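Local coordinates for putative branched chain amino acid ABC transporter, periplasmic amino acid-binding protein (Brucella ovis, PDB 4XFK), which probably serves as the periplasmic binding component of an ABC-type amino-acid transport system, capturing branched-chain and related amino acids, at residues A[27-41]-A[283-296]. The protein carries 1 engineered substitution. Numbering follows the deposited sequence.
With NA (sodium ion), chain D.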
loop_
_atom_site.group_PDB
_atom_site.type_symbol
_atom_site.label_atom_id
_atom_site.label_comp_id
_atom_site.label_asym_id
_atom_site.label_seq_id
_atom_site.Cartn_x
_atom_site.Cartn_y
_atom_site.Cartn_z
ATOM N N THR A 27 0.606 8.876 7.889
ATOM C CA THR A 27 0.714 7.601 7.197
ATOM C C THR A 27 1.836 6.740 7.780
ATOM O O THR A 27 1.643 5.546 8.033
ATOM C CB THR A 27 0.875 7.804 5.681
ATOM O OG1 THR A 27 -0.309 8.435 5.177
ATOM C CG2 THR A 27 1.053 6.477 4.955
ATOM N N GLY A 28 2.999 7.346 8.022
ATOM C CA GLY A 28 4.120 6.623 8.604
ATOM C C GLY A 28 3.772 5.997 9.942
ATOM O O GLY A 28 4.200 4.880 10.246
ATOM N N LEU A 29 2.958 6.689 10.738
ATOM C CA LEU A 29 2.558 6.149 12.039
ATOM C C LEU A 29 1.616 4.952 11.917
ATOM O O LEU A 29 1.572 4.097 12.805
ATOM C CB LEU A 29 1.946 7.244 12.915
ATOM C CG LEU A 29 2.967 8.254 13.434
ATOM C CD1 LEU A 29 2.255 9.467 14.015
ATOM C CD2 LEU A 29 3.875 7.618 14.480
ATOM N N LEU A 30 0.852 4.882 10.827
ATOM C CA LEU A 30 0.008 3.714 10.584
ATOM C C LEU A 30 0.868 2.533 10.119
ATOM O O LEU A 30 0.596 1.390 10.495
ATOM C CB LEU A 30 -1.130 4.031 9.605
ATOM C CG LEU A 30 -2.131 5.070 10.138
ATOM C CD1 LEU A 30 -3.139 5.438 9.048
ATOM C CD2 LEU A 30 -2.838 4.573 11.416
ATOM N N TYR A 31 1.917 2.801 9.334
ATOM C CA TYR A 31 2.922 1.753 9.079
ATOM C C TYR A 31 3.520 1.261 10.391
ATOM O O TYR A 31 3.654 0.056 10.595
ATOM C CB TYR A 31 4.027 2.198 8.086
ATOM C CG TYR A 31 3.527 2.124 6.667
ATOM C CD1 TYR A 31 3.387 0.898 6.030
ATOM C CD2 TYR A 31 3.152 3.275 5.975
ATOM C CE1 TYR A 31 2.895 0.818 4.743
ATOM C CE2 TYR A 31 2.650 3.207 4.680
ATOM C CZ TYR A 31 2.521 1.978 4.067
ATOM O OH TYR A 31 1.998 1.904 2.792
ATOM N N ARG A 32 3.879 2.183 11.278
ATOM C CA ARG A 32 4.418 1.780 12.567
ATOM C C ARG A 32 3.442 0.890 13.325
ATOM O O ARG A 32 3.828 -0.148 13.841
ATOM C CB ARG A 32 4.769 2.997 13.409
ATOM C CG ARG A 32 5.383 2.633 14.750
ATOM C CD ARG A 32 5.700 3.876 15.543
ATOM N NE ARG A 32 6.237 3.573 16.866
ATOM C CZ ARG A 32 5.472 3.394 17.940
ATOM N NH1 ARG A 32 4.152 3.478 17.825
ATOM N NH2 ARG A 32 6.013 3.140 19.115
ATOM N N ALA A 33 2.175 1.288 13.385
ATOM C CA ALA A 33 1.172 0.492 14.095
ATOM C C ALA A 33 1.084 -0.925 13.519
ATOM O O ALA A 33 1.047 -1.904 14.263
ATOM C CB ALA A 33 -0.192 1.182 14.060
ATOM N N ALA A 34 1.066 -1.033 12.188
ATOM C CA ALA A 34 0.897 -2.330 11.530
ATOM C C ALA A 34 2.140 -3.210 11.695
ATOM O O ALA A 34 2.039 -4.419 11.936
ATOM C CB ALA A 34 0.577 -2.137 10.059
ATOM N N VAL A 35 3.314 -2.599 11.572
ATOM C CA VAL A 35 4.568 -3.318 11.747
ATOM C C VAL A 35 4.727 -3.801 13.194
ATOM O O VAL A 35 5.076 -4.963 13.436
ATOM C CB VAL A 35 5.759 -2.447 11.291
ATOM C CG1 VAL A 35 7.096 -3.092 11.656
ATOM C CG2 VAL A 35 5.679 -2.209 9.786
ATOM N N LEU A 36 4.450 -2.932 14.159
ATOM C CA LEU A 36 4.541 -3.350 15.558
ATOM C C LEU A 36 3.492 -4.414 15.859
ATOM O O LEU A 36 3.744 -5.338 16.622
ATOM C CB LEU A 36 4.389 -2.156 16.500
ATOM C CG LEU A 36 5.563 -1.180 16.445
ATOM C CD1 LEU A 36 5.391 -0.066 17.469
ATOM C CD2 LEU A 36 6.881 -1.896 16.654
ATOM N N TYR A 37 2.314 -4.296 15.253
ATOM C CA TYR A 37 1.287 -5.322 15.450
ATOM C C TYR A 37 1.775 -6.697 14.983
ATOM O O TYR A 37 1.738 -7.667 15.744
ATOM C CB TYR A 37 -0.017 -4.941 14.734
ATOM C CG TYR A 37 -1.077 -6.023 14.751
ATOM C CD1 TYR A 37 -2.016 -6.091 15.776
ATOM C CD2 TYR A 37 -1.160 -6.957 13.723
ATOM C CE1 TYR A 37 -2.992 -7.076 15.782
ATOM C CE2 TYR A 37 -2.131 -7.942 13.722
ATOM C CZ TYR A 37 -3.044 -8.002 14.754
ATOM O OH TYR A 37 -4.010 -8.985 14.740
ATOM N N GLN A 38 2.225 -6.795 13.735
ATOM C CA GLN A 38 2.517 -8.116 13.192
ATOM C C GLN A 38 3.871 -8.672 13.623
ATOM O O GLN A 38 3.991 -9.868 13.918
ATOM C CB GLN A 38 2.342 -8.163 11.674
ATOM C CG GLN A 38 2.351 -9.588 11.141
ATOM C CD GLN A 38 1.268 -10.463 11.767
ATOM O OE1 GLN A 38 0.146 -10.020 11.994
ATOM N NE2 GLN A 38 1.600 -11.722 12.020
ATOM N N LEU A 39 4.900 -7.830 13.676
ATOM C CA LEU A 39 6.150 -8.287 14.274
ATOM C C LEU A 39 5.933 -8.600 15.755
ATOM O O LEU A 39 6.590 -9.480 16.312
ATOM C CB LEU A 39 7.275 -7.274 14.096
ATOM C CG LEU A 39 7.730 -7.008 12.662
ATOM C CD1 LEU A 39 8.944 -6.110 12.669
ATOM C CD2 LEU A 39 8.039 -8.298 11.926
ATOM N N GLY A 40 4.987 -7.906 16.386
ATOM C CA GLY A 40 4.611 -8.235 17.747
ATOM C C GLY A 40 4.061 -9.644 17.849
ATOM O O GLY A 40 4.387 -10.362 18.796
ATOM N N LYS A 41 3.240 -10.063 16.885
ATOM C CA LYS A 41 2.739 -11.442 16.888
ATOM C C LYS A 41 3.883 -12.442 16.736
ATOM O O LYS A 41 3.911 -13.478 17.398
ATOM C CB LYS A 41 1.712 -11.681 15.776
ATOM C CG LYS A 41 0.472 -10.804 15.840
ATOM C CD LYS A 41 -0.351 -11.038 17.096
ATOM C CE LYS A 41 -1.639 -10.192 17.047
ATOM N NZ LYS A 41 -2.467 -10.295 18.288
ATOM N N ASP A 283 -9.262 -7.770 16.584
ATOM C CA ASP A 283 -7.992 -7.983 17.267
ATOM C C ASP A 283 -7.046 -6.808 17.037
ATOM O O ASP A 283 -6.365 -6.352 17.962
ATOM C CB ASP A 283 -7.323 -9.283 16.825
ATOM C CG ASP A 283 -6.099 -9.600 17.651
ATOM O OD1 ASP A 283 -6.267 -9.977 18.828
ATOM O OD2 ASP A 283 -4.969 -9.458 17.136
ATOM N N TYR A 284 -7.016 -6.305 15.809
ATOM C CA TYR A 284 -6.167 -5.169 15.488
ATOM C C TYR A 284 -6.578 -3.942 16.296
ATOM O O TYR A 284 -5.728 -3.207 16.788
ATOM C CB TYR A 284 -6.228 -4.882 13.985
ATOM C CG TYR A 284 -5.158 -3.942 13.501
ATOM C CD1 TYR A 284 -3.902 -4.422 13.150
ATOM C CD2 TYR A 284 -5.393 -2.578 13.405
ATOM C CE1 TYR A 284 -2.905 -3.564 12.713
ATOM C CE2 TYR A 284 -4.404 -1.717 12.960
ATOM C CZ TYR A 284 -3.159 -2.221 12.619
ATOM O OH TYR A 284 -2.148 -1.394 12.173
ATOM N N LYS A 285 -7.880 -3.714 16.435
ATOM C CA LYS A 285 -8.344 -2.622 17.287
ATOM C C LYS A 285 -7.964 -2.825 18.757
ATOM O O LYS A 285 -7.579 -1.875 19.435
ATOM C CB LYS A 285 -9.858 -2.404 17.142
ATOM C CG LYS A 285 -10.379 -1.266 18.015
ATOM C CD LYS A 285 -11.844 -0.958 17.773
ATOM C CE LYS A 285 -12.297 0.218 18.631
ATOM N NZ LYS A 285 -13.710 0.594 18.340
ATOM N N LYS A 286 -8.067 -4.058 19.248
ATOM C CA LYS A 286 -7.676 -4.354 20.621
ATOM C C LYS A 286 -6.229 -3.954 20.875
ATOM O O LYS A 286 -5.899 -3.391 21.921
ATOM C CB LYS A 286 -7.870 -5.840 20.919
ATOM C CG LYS A 286 -7.676 -6.206 22.380
ATOM C CD LYS A 286 -8.124 -7.633 22.661
ATOM C CE LYS A 286 -7.157 -8.657 22.085
ATOM N NZ LYS A 286 -7.362 -10.006 22.697
ATOM N N VAL A 287 -5.365 -4.232 19.906
ATOM C CA VAL A 287 -3.946 -3.953 20.060
ATOM C C VAL A 287 -3.584 -2.493 19.790
ATOM O O VAL A 287 -2.851 -1.880 20.569
ATOM C CB VAL A 287 -3.100 -4.861 19.141
ATOM C CG1 VAL A 287 -1.628 -4.468 19.203
ATOM C CG2 VAL A 287 -3.291 -6.335 19.512
ATOM N N THR A 288 -4.088 -1.931 18.695
ATOM C CA THR A 288 -3.638 -0.607 18.273
ATOM C C THR A 288 -4.548 0.524 18.718
ATOM O O THR A 288 -4.144 1.681 18.696
ATOM C CB THR A 288 -3.532 -0.498 16.747
ATOM O OG1 THR A 288 -4.853 -0.425 16.196
ATOM C CG2 THR A 288 -2.788 -1.692 16.175
ATOM N N GLY A 289 -5.784 0.202 19.087
ATOM C CA GLY A 289 -6.746 1.225 19.444
ATOM C C GLY A 289 -7.692 1.629 18.320
ATOM O O GLY A 289 -8.664 2.339 18.573
ATOM N N HIS A 290 -7.426 1.197 17.082
ATOM C CA HIS A 290 -8.302 1.529 15.960
ATOM C C HIS A 290 -8.467 0.342 15.020
ATOM O O HIS A 290 -7.626 -0.554 14.976
ATOM C CB HIS A 290 -7.771 2.742 15.183
ATOM C CG HIS A 290 -6.383 2.560 14.653
ATOM N ND1 HIS A 290 -5.263 2.951 15.354
ATOM C CD2 HIS A 290 -5.932 2.014 13.499
ATOM C CE1 HIS A 290 -4.182 2.663 14.651
ATOM N NE2 HIS A 290 -4.560 2.091 13.523
ATOM N N TYR A 291 -9.565 0.336 14.274
ATOM C CA TYR A 291 -9.771 -0.665 13.239
ATOM C C TYR A 291 -8.766 -0.444 12.107
ATOM O O TYR A 291 -8.374 0.688 11.814
ATOM C CB TYR A 291 -11.200 -0.580 12.699
ATOM C CG TYR A 291 -12.261 -1.125 13.631
ATOM C CD1 TYR A 291 -12.254 -2.462 14.016
ATOM C CD2 TYR A 291 -13.280 -0.312 14.106
ATOM C CE1 TYR A 291 -13.232 -2.969 14.860
ATOM C CE2 TYR A 291 -14.265 -0.811 14.942
ATOM C CZ TYR A 291 -14.235 -2.136 15.320
ATOM O OH TYR A 291 -15.221 -2.624 16.150
ATOM N N PRO A 292 -8.331 -1.529 11.461
ATOM C CA PRO A 292 -7.332 -1.399 10.394
ATOM C C PRO A 292 -7.942 -0.883 9.094
ATOM O O PRO A 292 -9.027 -1.295 8.688
ATOM C CB PRO A 292 -6.821 -2.832 10.223
ATOM C CG PRO A 292 -8.003 -3.677 10.613
ATOM C CD PRO A 292 -8.706 -2.931 11.711
ATOM N N SER A 293 -7.241 0.028 8.439
ATOM C CA SER A 293 -7.687 0.507 7.135
ATOM C C SER A 293 -6.489 1.068 6.386
ATOM O O SER A 293 -5.377 1.093 6.916
ATOM C CB SER A 293 -8.752 1.594 7.284
ATOM O OG SER A 293 -8.182 2.771 7.829
ATOM N N TYR A 294 -6.723 1.492 5.145
ATOM C CA TYR A 294 -5.745 2.269 4.401
ATOM C C TYR A 294 -4.450 1.432 4.277
ATOM O O TYR A 294 -4.522 0.293 3.804
ATOM C CB TYR A 294 -5.610 3.637 5.090
ATOM C CG TYR A 294 -4.598 4.637 4.547
ATOM C CD1 TYR A 294 -4.416 4.842 3.181
ATOM C CD2 TYR A 294 -3.826 5.391 5.429
ATOM C CE1 TYR A 294 -3.486 5.772 2.721
ATOM C CE2 TYR A 294 -2.903 6.314 4.985
ATOM C CZ TYR A 294 -2.734 6.490 3.629
ATOM O OH TYR A 294 -1.816 7.400 3.155
ATOM N N VAL A 295 -3.299 1.939 4.718
ATOM C CA VAL A 295 -2.018 1.248 4.514
ATOM C C VAL A 295 -1.819 0.011 5.401
ATOM O O VAL A 295 -0.907 -0.793 5.168
ATOM C CB VAL A 295 -0.822 2.207 4.722
ATOM C CG1 VAL A 295 -0.869 3.329 3.671
ATOM C CG2 VAL A 295 -0.830 2.781 6.134
ATOM N N GLU A 296 -2.656 -0.145 6.424
ATOM C CA GLU A 296 -2.390 -1.154 7.451
ATOM C C GLU A 296 -2.552 -2.614 7.005
ATOM O O GLU A 296 -1.679 -3.424 7.299
ATOM C CB GLU A 296 -3.175 -0.854 8.733
ATOM C CG GLU A 296 -2.822 0.504 9.310
ATOM C CD GLU A 296 -3.678 0.873 10.503
ATOM O OE1 GLU A 296 -4.918 0.973 10.351
ATOM O OE2 GLU A 296 -3.107 1.066 11.599
HETATM NA NA NA D . 2.098 3.404 0.983
HETATM O O HOH W 1 0.024 3.214 0.091
HETATM O O HOH W 2 1.759 5.555 1.423
#
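Asp283 OD2 accepts from two donors of helix 26-44: Tyr37 OH bonds to it over 2.6 Å on the anti lone pair, while Lys41 NZ makes a salt bridge to the same OD2 at 2.9 Å on the syn lone pair. With CG anti to the backbone N (chi1 173°), the Tyr37 ring reaches out to helix 274-288. At the far end, Thr27 OG1 and Tyr294 OH share a hydrogen bond of 2.7 Å, in the plane of the tyrosine ring.

Tyr284 turns its edge to the face of Tyr37, ring planes 53° apart, and CD1 sits over the middle of that ring; Val287 CB lies at the ring's edge. In this periplasmic-binding-protein fold, helix 26-44 follows strand 13-18 of the five-stranded parallel sheet, and the loop after Thr288 ends in a type II' turn, Ser293 to Glu296, that leads into helix 296-312, which packs on Ala34.

Val295 CG2 makes a CH-pi contact over the Tyr31 face, 4.0 Å from its centroid, while Tyr31 OH binds sodium at 2.4 Å together with the carbonyl oxygens of Gly85 and Gly116 and two waters. Leu30 CD2 lies 3.5 Å from Glu296 OE2, the oxygen gripped by His290 NE2 in the imidazole plane and by Tyr284 OH from above the carboxylate.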